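Local coordinates for uncharacterized protein (PDB 4R1D) that binds calcium and is probably a lipase effector of the type VI secretion system in Pseudomonas aeruginosa, captured here bound to its immunity protein, at residues P365-Y370 with L407-A412. Sequence-based numbering, arbitrary orientation. Where two conformers were deposited one is given.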
loop_
_atom_site.group_PDB
_atom_site.type_symbol
_atom_site.label_atom_id
_atom_site.label_comp_id
_atom_site.label_asym_id
_atom_site.label_seq_id
_atom_site.Cartn_x
_atom_site.Cartn_y
_atom_site.Cartn_z
ATOM N N PRO A 365 7.159 18.216 14.128
ATOM C CA PRO A 365 6.976 16.807 14.478
ATOM C C PRO A 365 8.049 15.947 13.838
ATOM O O PRO A 365 8.375 14.892 14.383
ATOM C CB PRO A 365 5.590 16.465 13.893
ATOM C CG PRO A 365 5.375 17.472 12.801
ATOM C CD PRO A 365 6.080 18.734 13.267
ATOM N N TYR A 366 8.598 16.395 12.709
ATOM C CA TYR A 366 9.606 15.604 12.009
ATOM C C TYR A 366 10.844 15.375 12.869
ATOM O O TYR A 366 11.312 14.236 13.001
ATOM C CB TYR A 366 9.961 16.240 10.657
ATOM C CG TYR A 366 8.722 16.604 9.877
ATOM C CD1 TYR A 366 7.993 15.638 9.200
ATOM C CD2 TYR A 366 8.248 17.915 9.858
ATOM C CE1 TYR A 366 6.830 15.975 8.510
ATOM C CE2 TYR A 366 7.097 18.257 9.167
ATOM C CZ TYR A 366 6.397 17.283 8.499
ATOM O OH TYR A 366 5.261 17.629 7.818
ATOM N N GLU A 367 11.362 16.443 13.472
ATOM C CA GLU A 367 12.552 16.318 14.311
ATOM C C GLU A 367 12.206 15.941 15.750
ATOM O O GLU A 367 12.915 15.166 16.389
ATOM C CB GLU A 367 13.356 17.625 14.308
ATOM C CG GLU A 367 13.818 18.087 12.931
ATOM C CD GLU A 367 14.852 17.166 12.311
ATOM O OE1 GLU A 367 15.638 16.555 13.065
ATOM O OE2 GLU A 367 14.874 17.053 11.067
ATOM N N GLU A 368 11.116 16.502 16.260
ATOM C CA GLU A 368 10.739 16.293 17.654
ATOM C C GLU A 368 10.215 14.893 17.957
ATOM O O GLU A 368 10.392 14.381 19.056
ATOM C CB GLU A 368 9.710 17.333 18.091
ATOM C CG GLU A 368 10.205 18.759 17.998
ATOM C CD GLU A 368 9.240 19.709 18.648
ATOM O OE1 GLU A 368 8.887 19.464 19.819
ATOM O OE2 GLU A 368 8.802 20.666 17.984
ATOM N N ILE A 369 9.573 14.270 16.979
ATOM C CA ILE A 369 8.925 12.979 17.205
ATOM C C ILE A 369 9.404 11.916 16.219
ATOM O O ILE A 369 9.909 10.872 16.627
ATOM C CB ILE A 369 7.396 13.113 17.100
ATOM C CG1 ILE A 369 6.884 14.139 18.119
ATOM C CG2 ILE A 369 6.721 11.782 17.341
ATOM C CD1 ILE A 369 5.400 14.501 17.964
ATOM N N TYR A 370 9.268 12.188 14.922
ATOM C CA TYR A 370 9.466 11.126 13.921
ATOM C C TYR A 370 10.899 10.591 13.836
ATOM O O TYR A 370 11.092 9.389 13.702
ATOM C CB TYR A 370 8.965 11.543 12.528
ATOM C CG TYR A 370 7.563 12.089 12.532
ATOM C CD1 TYR A 370 6.666 11.732 13.531
ATOM C CD2 TYR A 370 7.133 12.972 11.537
ATOM C CE1 TYR A 370 5.374 12.243 13.554
ATOM C CE2 TYR A 370 5.847 13.490 11.547
ATOM C CZ TYR A 370 4.972 13.126 12.563
ATOM O OH TYR A 370 3.696 13.640 12.578
ATOM N N LEU A 407 13.615 9.514 4.379
ATOM C CA LEU A 407 12.199 9.360 4.035
ATOM C C LEU A 407 11.374 10.373 4.817
ATOM O O LEU A 407 10.451 10.969 4.281
ATOM C CB LEU A 407 11.684 7.938 4.294
ATOM C CG LEU A 407 11.981 6.825 3.283
ATOM C CD1 LEU A 407 11.267 5.537 3.675
ATOM C CD2 LEU A 407 11.565 7.225 1.875
ATOM N N ILE A 408 11.720 10.577 6.090
ATOM C CA ILE A 408 11.017 11.583 6.884
ATOM C C ILE A 408 11.208 12.980 6.276
ATOM O O ILE A 408 10.268 13.769 6.199
ATOM C CB ILE A 408 11.457 11.568 8.379
ATOM C CG1 ILE A 408 11.091 10.235 9.039
ATOM C CG2 ILE A 408 10.799 12.723 9.155
ATOM C CD1 ILE A 408 9.587 9.969 9.097
ATOM N N ASP A 409 12.420 13.291 5.830
ATOM C CA ASP A 409 12.664 14.606 5.244
ATOM C C ASP A 409 11.848 14.770 3.954
ATOM O O ASP A 409 11.299 15.846 3.673
ATOM C CB ASP A 409 14.169 14.830 5.017
ATOM C CG ASP A 409 14.933 14.989 6.331
ATOM O OD1 ASP A 409 14.274 15.152 7.376
ATOM O OD2 ASP A 409 16.182 14.969 6.323
ATOM N N SER A 410 11.755 13.688 3.185
ATOM C CA SER A 410 10.888 13.666 1.997
ATOM C C SER A 410 9.428 13.968 2.309
ATOM O O SER A 410 8.819 14.799 1.642
ATOM C CB SER A 410 10.980 12.324 1.274
ATOM O OG SER A 410 11.938 12.377 0.237
ATOM N N ILE A 411 8.848 13.288 3.295
ATOM C CA ILE A 411 7.455 13.570 3.633
ATOM C C ILE A 411 7.278 15.005 4.132
ATOM O O ILE A 411 6.277 15.638 3.806
ATOM C CB ILE A 411 6.814 12.547 4.640
ATOM C CG1 ILE A 411 7.202 12.869 6.086
ATOM C CG2 ILE A 411 7.130 11.107 4.241
ATOM C CD1 ILE A 411 6.303 12.209 7.119
ATOM N N ALA A 412 8.235 15.526 4.903
ATOM C CA ALA A 412 8.138 16.907 5.381
ATOM C C ALA A 412 8.045 17.849 4.190
ATOM O O ALA A 412 7.273 18.815 4.196
ATOM C CB ALA A 412 9.342 17.269 6.260
#
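Tyr366 lays one face of its ring on Ala412: the methyl CB sits 3.5 Å from the ring centroid and only 5° off the ring normal, a CH-pi contact over the middle of the aromatic system. Alongside it, Ala412 CA approaches Tyr366 CE1 to 3.5 Å. Holding CG beside the backbone N (chi1 -48°), Tyr366 directs its ring obliquely toward the C-terminal side of helix 400-421 and brings OH to ND1 of His415 for a hydrogen bond. The opposite face is backed, toward its rim, by CG of Pro365. Ile408 lies between the CB atoms of the two tyrosines and uses both branches: CG2 meets Tyr366 CB at 3.9 Å and lies near the ring planes at their edges, while CD1 touches Tyr370 CB at 3.8 Å. At the more exposed margin Glu367 OE2 and Asp409 OD1 stand 4.2 Å apart, and Lys371 NZ forms a salt bridge with each. The contact joins the short helix 365-370 to helix 400-421 of this alpha/beta hydrolase, away from the calcium site; the axes of the two segments come within 10.4 Å, their N-to-C directions 140° apart. No hydrogen bond passes directly between the segments; apolar and CH-pi contacts carry the interface, while His415 fixes the Tyr366 hydroxyl and the shared lysine probably offsets repulsion between the carboxylates.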